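Local coordinates for protein ethylbenzene dehydrogenase alpha-subunit (Aromatoleum aromaticum, PDB 2IVF) that is the molybdenum-cofactor-bearing subunit of a molybdopterin oxidoreductase and holds two pterin guanine dinucleotides, a molybdenum atom and an iron-sulfur cluster, at residues 813-818 / 826-831; 305-310 / 459-464; 576-581 / 943-948. All coordinates share one frame; numbering follows the deposited sequence.

Contact 1 lies on the same side of the chain's centre as each of the other two. Contact 2 is helix against helix in the core, with an indole as its centrepiece; contact 3 is also buried and apolar, but sets a helix against a short 3-10 turn. Contact 1, partly buried, joins two loops and is the one that uses a backbone hydrogen bond between its segments. It is also the hub: Arg459, on the helix of contact 2, bonds to its carbonyls, while His818 reaches the backbone of Gly947 in contact 3 and Glu826 packs on Leu943. Contacts 2 and 3 do not touch, their nearest atoms being about 7 Å apart.

Contact 1 of 3, residues 813-818 / 826-831; sequences QFYLDH and ESLPTH
Ser827 meets the ring of Tyr815 obliquely and, through its carbonyl, anchors the chain beside it; these two residues and Phe814 bury the most surface here. Ser827 O accepts a hydrogen bond from Leu816 N at 2.8 Å, with an N-H...O angle of 160° and the donor in the carbonyl plane on a lone pair. The same oxygen receives a CH...O contact from Tyr815 CA at 3.2 Å, and another runs the opposite way, from Ser827 CA to Leu816 O. With CG anti to the backbone N (chi1 -170°), the phenol of Tyr815 reaches alongside the other loop, CE1 lying 3.4 Å from Ser827 CB. Nearer the root of the ring, Leu828 CD2 meets Tyr815 CD1 at 3.9 Å, also obliquely, while the hydroxyl end of the tyrosine bonds to Gly340 O. Phe814 contributes in two ways: Pro829 CG lies at the ring edge, near its plane, 4.2 Å from Phe814 CD1, and Phe814 O lies 3.3 Å from Pro829 CD. Within the first loop, Gln813 NE2 holds Tyr815 O at 2.7 Å by a nearly straight bond. Phe814 O and Ser827 O come close as two acceptors, yet Arg459 NH2 donates to both. The loops flanking helix 819-824 are thus joined by one backbone hydrogen bond and by side-chain packing around it, and a guanidinium shared by the two carbonyls would probably offset their mutual repulsion.

Contact 2 of 3, residues 305-310 / 459-464; sequences AFWLGL and RSLFLA
Trp307 lays one face of its indole along Leu461, the two side chains running side by side and pointing the same way. Leu461 CB stands 3.7 Å from the centroid of the five-membered ring and only 4° off its normal, a CH-pi contact over the face. The leucine then follows the indole outward, since CG is anti to the backbone N (chi1 -180°), and CD1 reaches Trp307 CZ2 at 3.5 Å. Ala464, one turn later, sets CB 3.6 Å from Trp307 CE3, in an oblique approach. At the base of the indole, Trp307 CB rests 3.5 Å from Ser460 O, so the tryptophan packs directly on the backbone of the other helix. Leu308 extends the interface on the next flank: its CG touches Ser460 OG at 3.6 Å, and its CD2 meets Leu463 CD2 at 4.0 Å, the two leucines crossing at about a right angle. The serine hydroxyl, against the Leu308 branch, is bonded to Leu456 O of its own helix.

The indole is positioned from behind as well, Phe306 CE2 lying over the centre of its opposite face. The Trp307 side chain is about 7 Å from the bound MGD. The small Ser460 and Ala464 at the interface are consistent with the 8.1 Å between the segment axes of helices 303-316 and 454-467, which run nearly parallel at 19°. Helix 425-437 packs on Phe306 and Leu310, helix 414-421 on Ala305 and Phe306, while Phe251, on strand 249-253 of the parallel four-stranded sheet, meets the indole edge-to-face.

Contact 3 of 3, residues 576-581 / 943-948; sequences AYLDEA and LHLAGG
Leu943 points its CB away from the helix, yet its CD2 lies 4.4 Å from Tyr577 CE1, obliquely to the ring. The contact is loose, and the leucine is shared with Tyr821 and Ala824 of helix 819-824; its carbonyl bonds to a glycerol that probably came from the crystallisation liquor. His944 turns elsewhere, to Asp455. Leu945 has the largest share of the buried surface. With CG anti to its carbonyl carbon (chi1 -70°), it sends both methyl branches onto helix 574-583: CD1 sits 3.5 Å from Leu578 N and also touches Tyr577 CB. CD2 meets Leu578 CD1 at 3.9 Å. The two leucine side chains cross at a slant, each flanking the other with a methyl branch. The base of Leu945 is covered from the next helical turn, where Ala581 CB lies 4.3 Å from Leu945 CB and 3.7 Å from Leu945 O. That carbonyl is not left to carbon alone, for Trp587 NE1 donates to it. The Leu943 carbonyl also takes the turn-closing bond from Ala946 N, at 3.0 Å, and Gly947 carries the chain past, its O bonded to His818. Helix 574-583, part of the molybdopterin oxidoreductase region, is thereby packed against the loop between strands 915-917 and 969-975 of the mixed sheet, with helix 546-553 touching both Leu578 and Leu945 through Met548, and Trp820 of helix 819-824 meeting Tyr577 edge-to-face.

Contact 1 of 3, residues 813-818 / 826-831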
# COMPACT_ATOMS: atom_id res chain seq x y z
N GLN A 813 -34.95 7.37 4.90
CA GLN A 813 -35.86 6.68 5.79
C GLN A 813 -35.12 6.04 6.93
O GLN A 813 -34.40 5.09 6.74
CB GLN A 813 -36.62 5.64 5.02
CG GLN A 813 -37.66 4.98 5.85
CD GLN A 813 -38.52 4.03 5.09
OE1 GLN A 813 -38.68 4.17 3.87
NE2 GLN A 813 -39.10 3.06 5.79
N PHE A 814 -35.28 6.62 8.12
CA PHE A 814 -34.68 6.09 9.33
C PHE A 814 -35.50 5.11 10.11
O PHE A 814 -34.93 4.39 10.92
CB PHE A 814 -34.25 7.24 10.19
CG PHE A 814 -33.25 8.09 9.50
CD1 PHE A 814 -31.94 7.69 9.45
CD2 PHE A 814 -33.65 9.18 8.77
CE1 PHE A 814 -31.02 8.39 8.74
CE2 PHE A 814 -32.72 9.89 8.06
CZ PHE A 814 -31.39 9.50 8.05
N TYR A 815 -36.80 5.07 9.85
CA TYR A 815 -37.69 4.08 10.48
C TYR A 815 -38.04 2.95 9.50
O TYR A 815 -38.74 3.18 8.51
CB TYR A 815 -38.91 4.80 11.03
CG TYR A 815 -39.79 3.96 11.91
CD1 TYR A 815 -39.32 3.43 13.10
CD2 TYR A 815 -41.09 3.71 11.57
CE1 TYR A 815 -40.15 2.63 13.92
CE2 TYR A 815 -41.91 2.93 12.37
CZ TYR A 815 -41.44 2.41 13.55
OH TYR A 815 -42.27 1.64 14.36
N LEU A 816 -37.55 1.74 9.77
CA LEU A 816 -37.87 0.57 8.92
C LEU A 816 -38.90 -0.25 9.64
O LEU A 816 -38.59 -0.95 10.60
CB LEU A 816 -36.63 -0.25 8.59
CG LEU A 816 -35.50 0.60 7.98
CD1 LEU A 816 -34.19 -0.20 7.87
CD2 LEU A 816 -35.88 1.15 6.60
N ASP A 817 -40.14 -0.13 9.20
CA ASP A 817 -41.29 -0.70 9.95
C ASP A 817 -41.69 -2.10 9.50
O ASP A 817 -42.79 -2.55 9.77
CB ASP A 817 -42.45 0.29 9.99
CG ASP A 817 -43.23 0.37 8.68
OD1 ASP A 817 -42.64 0.12 7.58
OD2 ASP A 817 -44.43 0.68 8.74
N HIS A 818 -40.76 -2.78 8.84
CA HIS A 818 -40.86 -4.16 8.41
C HIS A 818 -40.82 -5.02 9.67
O HIS A 818 -40.03 -4.77 10.57
CB HIS A 818 -39.65 -4.43 7.50
CG HIS A 818 -39.61 -5.78 6.87
ND1 HIS A 818 -39.35 -6.94 7.58
CD2 HIS A 818 -39.75 -6.16 5.57
CE1 HIS A 818 -39.38 -7.97 6.75
NE2 HIS A 818 -39.62 -7.53 5.53
N GLU A 826 -34.54 -3.21 15.48
CA GLU A 826 -33.79 -2.34 14.55
C GLU A 826 -34.67 -1.41 13.68
O GLU A 826 -34.21 -0.89 12.64
CB GLU A 826 -32.89 -3.19 13.65
CG GLU A 826 -31.86 -3.93 14.40
CD GLU A 826 -30.84 -4.59 13.54
OE1 GLU A 826 -30.56 -4.10 12.42
OE2 GLU A 826 -30.28 -5.61 14.02
N SER A 827 -35.90 -1.16 14.10
CA SER A 827 -36.75 -0.23 13.33
C SER A 827 -36.17 1.17 13.26
O SER A 827 -36.28 1.84 12.23
CB SER A 827 -38.14 -0.17 13.93
OG SER A 827 -38.07 0.17 15.31
N LEU A 828 -35.51 1.61 14.34
CA LEU A 828 -34.70 2.82 14.31
C LEU A 828 -33.22 2.48 14.35
O LEU A 828 -32.85 1.40 14.84
CB LEU A 828 -35.04 3.73 15.51
CG LEU A 828 -36.34 4.55 15.47
CD1 LEU A 828 -36.58 5.23 16.82
CD2 LEU A 828 -36.33 5.60 14.31
N PRO A 829 -32.37 3.41 13.90
CA PRO A 829 -30.94 3.16 14.09
C PRO A 829 -30.70 2.99 15.60
O PRO A 829 -31.35 3.62 16.41
CB PRO A 829 -30.26 4.41 13.55
CG PRO A 829 -31.33 5.12 12.74
CD PRO A 829 -32.64 4.73 13.31
N THR A 830 -29.79 2.10 15.94
CA THR A 830 -29.63 1.67 17.31
C THR A 830 -28.27 1.03 17.40
O THR A 830 -27.71 0.61 16.37
CB THR A 830 -30.70 0.68 17.72
OG1 THR A 830 -30.67 0.57 19.15
CG2 THR A 830 -30.44 -0.68 17.06
N HIS A 831 -27.73 0.98 18.61
CA HIS A 831 -26.45 0.34 18.86
C HIS A 831 -26.66 -1.12 19.30
O HIS A 831 -27.47 -1.41 20.22
CB HIS A 831 -25.67 1.05 19.96
CG HIS A 831 -24.46 0.28 20.38
ND1 HIS A 831 -23.50 -0.11 19.48
CD2 HIS A 831 -24.11 -0.25 21.57
CE1 HIS A 831 -22.59 -0.83 20.10
NE2 HIS A 831 -22.92 -0.92 21.37

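Contact 2 of 3, residues 305-310 / 459-464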
# COMPACT_ATOMS: atom_id res chain seq x y z
N ALA A 305 -23.53 3.99 18.55
CA ALA A 305 -23.73 4.71 19.81
C ALA A 305 -23.12 6.11 19.70
O ALA A 305 -23.63 7.08 20.25
CB ALA A 305 -23.15 3.91 20.98
N PHE A 306 -21.97 6.20 19.05
CA PHE A 306 -21.32 7.51 18.89
C PHE A 306 -22.25 8.43 18.11
O PHE A 306 -22.57 9.54 18.53
CB PHE A 306 -19.94 7.39 18.27
CG PHE A 306 -19.35 8.71 17.80
CD1 PHE A 306 -18.78 9.60 18.70
CD2 PHE A 306 -19.42 9.07 16.48
CE1 PHE A 306 -18.29 10.83 18.26
CE2 PHE A 306 -18.95 10.28 16.06
CZ PHE A 306 -18.38 11.16 16.95
N TRP A 307 -22.72 7.95 16.98
CA TRP A 307 -23.50 8.78 16.08
C TRP A 307 -24.89 9.06 16.64
O TRP A 307 -25.40 10.16 16.45
CB TRP A 307 -23.59 8.18 14.69
CG TRP A 307 -22.36 8.25 13.96
CD1 TRP A 307 -21.54 7.24 13.68
CD2 TRP A 307 -21.78 9.42 13.39
NE1 TRP A 307 -20.46 7.67 12.98
CE2 TRP A 307 -20.59 9.02 12.78
CE3 TRP A 307 -22.15 10.77 13.34
CZ2 TRP A 307 -19.76 9.92 12.12
CZ3 TRP A 307 -21.31 11.66 12.68
CH2 TRP A 307 -20.15 11.23 12.07
N LEU A 308 -25.44 8.13 17.39
CA LEU A 308 -26.71 8.41 18.03
C LEU A 308 -26.49 9.48 19.16
O LEU A 308 -27.36 10.32 19.42
CB LEU A 308 -27.30 7.12 18.56
CG LEU A 308 -27.73 6.13 17.46
CD1 LEU A 308 -28.12 4.76 18.05
CD2 LEU A 308 -28.90 6.71 16.64
N GLY A 309 -25.37 9.40 19.85
CA GLY A 309 -25.02 10.42 20.85
C GLY A 309 -24.97 11.80 20.22
O GLY A 309 -25.52 12.78 20.77
N LEU A 310 -24.36 11.89 19.04
CA LEU A 310 -24.30 13.14 18.29
C LEU A 310 -25.71 13.61 17.92
O LEU A 310 -26.01 14.80 17.99
CB LEU A 310 -23.46 13.00 17.02
CG LEU A 310 -21.99 13.44 17.11
CD1 LEU A 310 -21.22 12.85 18.30
CD2 LEU A 310 -21.27 13.23 15.77
N ARG A 459 -26.63 3.71 9.32
CA ARG A 459 -27.88 4.42 9.51
C ARG A 459 -27.75 5.54 10.55
O ARG A 459 -28.33 6.62 10.42
CB ARG A 459 -28.97 3.43 9.89
CG ARG A 459 -29.32 2.52 8.78
CD ARG A 459 -30.27 1.42 9.27
NE ARG A 459 -31.55 1.96 9.73
CZ ARG A 459 -32.37 1.35 10.56
NH1 ARG A 459 -32.07 0.15 11.03
NH2 ARG A 459 -33.50 1.92 10.88
N SER A 460 -26.97 5.27 11.58
CA SER A 460 -26.84 6.22 12.68
C SER A 460 -26.05 7.42 12.21
O SER A 460 -26.38 8.55 12.53
CB SER A 460 -26.18 5.54 13.88
OG SER A 460 -26.93 4.45 14.32
N LEU A 461 -24.99 7.19 11.43
CA LEU A 461 -24.23 8.31 10.83
C LEU A 461 -25.13 9.11 9.90
O LEU A 461 -25.18 10.33 9.97
CB LEU A 461 -23.00 7.79 10.07
CG LEU A 461 -22.06 8.79 9.37
CD1 LEU A 461 -20.62 8.17 9.19
CD2 LEU A 461 -22.62 9.23 8.00
N PHE A 462 -25.90 8.44 9.04
CA PHE A 462 -26.82 9.20 8.19
C PHE A 462 -27.89 9.98 8.93
O PHE A 462 -28.32 11.04 8.46
CB PHE A 462 -27.41 8.29 7.11
CG PHE A 462 -26.39 7.79 6.17
CD1 PHE A 462 -25.54 8.70 5.58
CD2 PHE A 462 -26.23 6.45 5.87
CE1 PHE A 462 -24.52 8.29 4.69
CE2 PHE A 462 -25.22 6.05 4.98
CZ PHE A 462 -24.36 6.96 4.42
N LEU A 463 -28.29 9.51 10.11
CA LEU A 463 -29.25 10.24 10.93
C LEU A 463 -28.65 11.55 11.40
O LEU A 463 -29.28 12.57 11.33
CB LEU A 463 -29.73 9.38 12.12
CG LEU A 463 -30.64 10.10 13.11
CD1 LEU A 463 -31.92 10.63 12.39
CD2 LEU A 463 -30.98 9.18 14.30
N ALA A 464 -27.38 11.52 11.80
CA ALA A 464 -26.67 12.75 12.18
C ALA A 464 -26.50 13.70 11.00
O ALA A 464 -26.59 14.94 11.16
CB ALA A 464 -25.28 12.38 12.81

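Contact 3 of 3, residues 576-581 / 943-948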
# COMPACT_ATOMS: atom_id res chain seq x y z
N ALA A 576 -32.99 -20.26 9.37
CA ALA A 576 -34.40 -20.13 9.71
C ALA A 576 -35.02 -18.89 9.06
O ALA A 576 -36.11 -18.95 8.51
CB ALA A 576 -34.56 -20.09 11.21
N TYR A 577 -34.32 -17.76 9.13
CA TYR A 577 -34.71 -16.58 8.38
C TYR A 577 -34.72 -16.85 6.87
O TYR A 577 -35.64 -16.44 6.18
CB TYR A 577 -33.78 -15.42 8.70
CG TYR A 577 -34.11 -14.66 9.98
CD1 TYR A 577 -35.15 -13.74 10.02
CD2 TYR A 577 -33.34 -14.82 11.13
CE1 TYR A 577 -35.44 -13.00 11.19
CE2 TYR A 577 -33.61 -14.10 12.31
CZ TYR A 577 -34.66 -13.18 12.34
OH TYR A 577 -34.94 -12.48 13.53
N LEU A 578 -33.70 -17.55 6.36
CA LEU A 578 -33.68 -17.94 4.94
C LEU A 578 -34.91 -18.74 4.52
O LEU A 578 -35.55 -18.43 3.50
CB LEU A 578 -32.42 -18.76 4.64
CG LEU A 578 -32.21 -19.28 3.21
CD1 LEU A 578 -32.18 -18.18 2.19
CD2 LEU A 578 -30.92 -20.06 3.19
N ASP A 579 -35.24 -19.76 5.30
CA ASP A 579 -36.42 -20.56 5.00
C ASP A 579 -37.68 -19.72 4.95
O ASP A 579 -38.54 -19.96 4.12
CB ASP A 579 -36.60 -21.68 6.03
CG ASP A 579 -35.69 -22.86 5.76
OD1 ASP A 579 -34.81 -22.79 4.85
OD2 ASP A 579 -35.86 -23.88 6.48
N GLU A 580 -37.81 -18.78 5.88
CA GLU A 580 -38.97 -17.90 5.94
C GLU A 580 -39.00 -17.00 4.71
O GLU A 580 -40.03 -16.79 4.08
CB GLU A 580 -38.91 -17.05 7.21
CG GLU A 580 -40.18 -16.26 7.42
CD GLU A 580 -40.04 -15.18 8.45
OE1 GLU A 580 -39.15 -15.27 9.32
OE2 GLU A 580 -40.84 -14.23 8.40
N ALA A 581 -37.83 -16.48 4.37
CA ALA A 581 -37.68 -15.62 3.21
C ALA A 581 -38.01 -16.33 1.91
O ALA A 581 -38.72 -15.77 1.08
CB ALA A 581 -36.29 -15.04 3.16
N LEU A 943 -31.05 -10.30 8.83
CA LEU A 943 -32.08 -9.31 8.49
C LEU A 943 -31.92 -8.91 7.02
O LEU A 943 -32.87 -8.47 6.39
CB LEU A 943 -31.98 -8.07 9.37
CG LEU A 943 -32.34 -8.26 10.84
CD1 LEU A 943 -32.30 -6.88 11.52
CD2 LEU A 943 -33.68 -8.92 10.95
N HIS A 944 -30.74 -9.14 6.47
CA HIS A 944 -30.52 -8.87 5.05
C HIS A 944 -31.04 -9.91 4.08
O HIS A 944 -30.85 -9.76 2.89
CB HIS A 944 -29.08 -8.51 4.79
CG HIS A 944 -28.63 -7.33 5.58
ND1 HIS A 944 -27.36 -6.80 5.45
CD2 HIS A 944 -29.30 -6.51 6.43
CE1 HIS A 944 -27.23 -5.78 6.28
NE2 HIS A 944 -28.40 -5.55 6.85
N LEU A 945 -31.80 -10.90 4.59
CA LEU A 945 -32.59 -11.80 3.79
C LEU A 945 -33.98 -11.20 3.59
O LEU A 945 -34.77 -11.73 2.84
CB LEU A 945 -32.69 -13.16 4.49
CG LEU A 945 -31.37 -13.96 4.50
CD1 LEU A 945 -31.37 -15.00 5.61
CD2 LEU A 945 -31.11 -14.59 3.11
N ALA A 946 -34.27 -10.08 4.24
CA ALA A 946 -35.63 -9.55 4.22
C ALA A 946 -36.04 -9.10 2.84
O ALA A 946 -35.25 -8.56 2.11
CB ALA A 946 -35.78 -8.39 5.21
N GLY A 947 -37.31 -9.31 2.51
CA GLY A 947 -37.91 -8.72 1.34
C GLY A 947 -39.22 -8.06 1.74
O GLY A 947 -39.42 -7.72 2.91
N GLY A 948 -40.10 -7.87 0.78
CA GLY A 948 -41.42 -7.28 1.04
C GLY A 948 -41.32 -5.86 1.52
O GLY A 948 -42.10 -5.42 2.36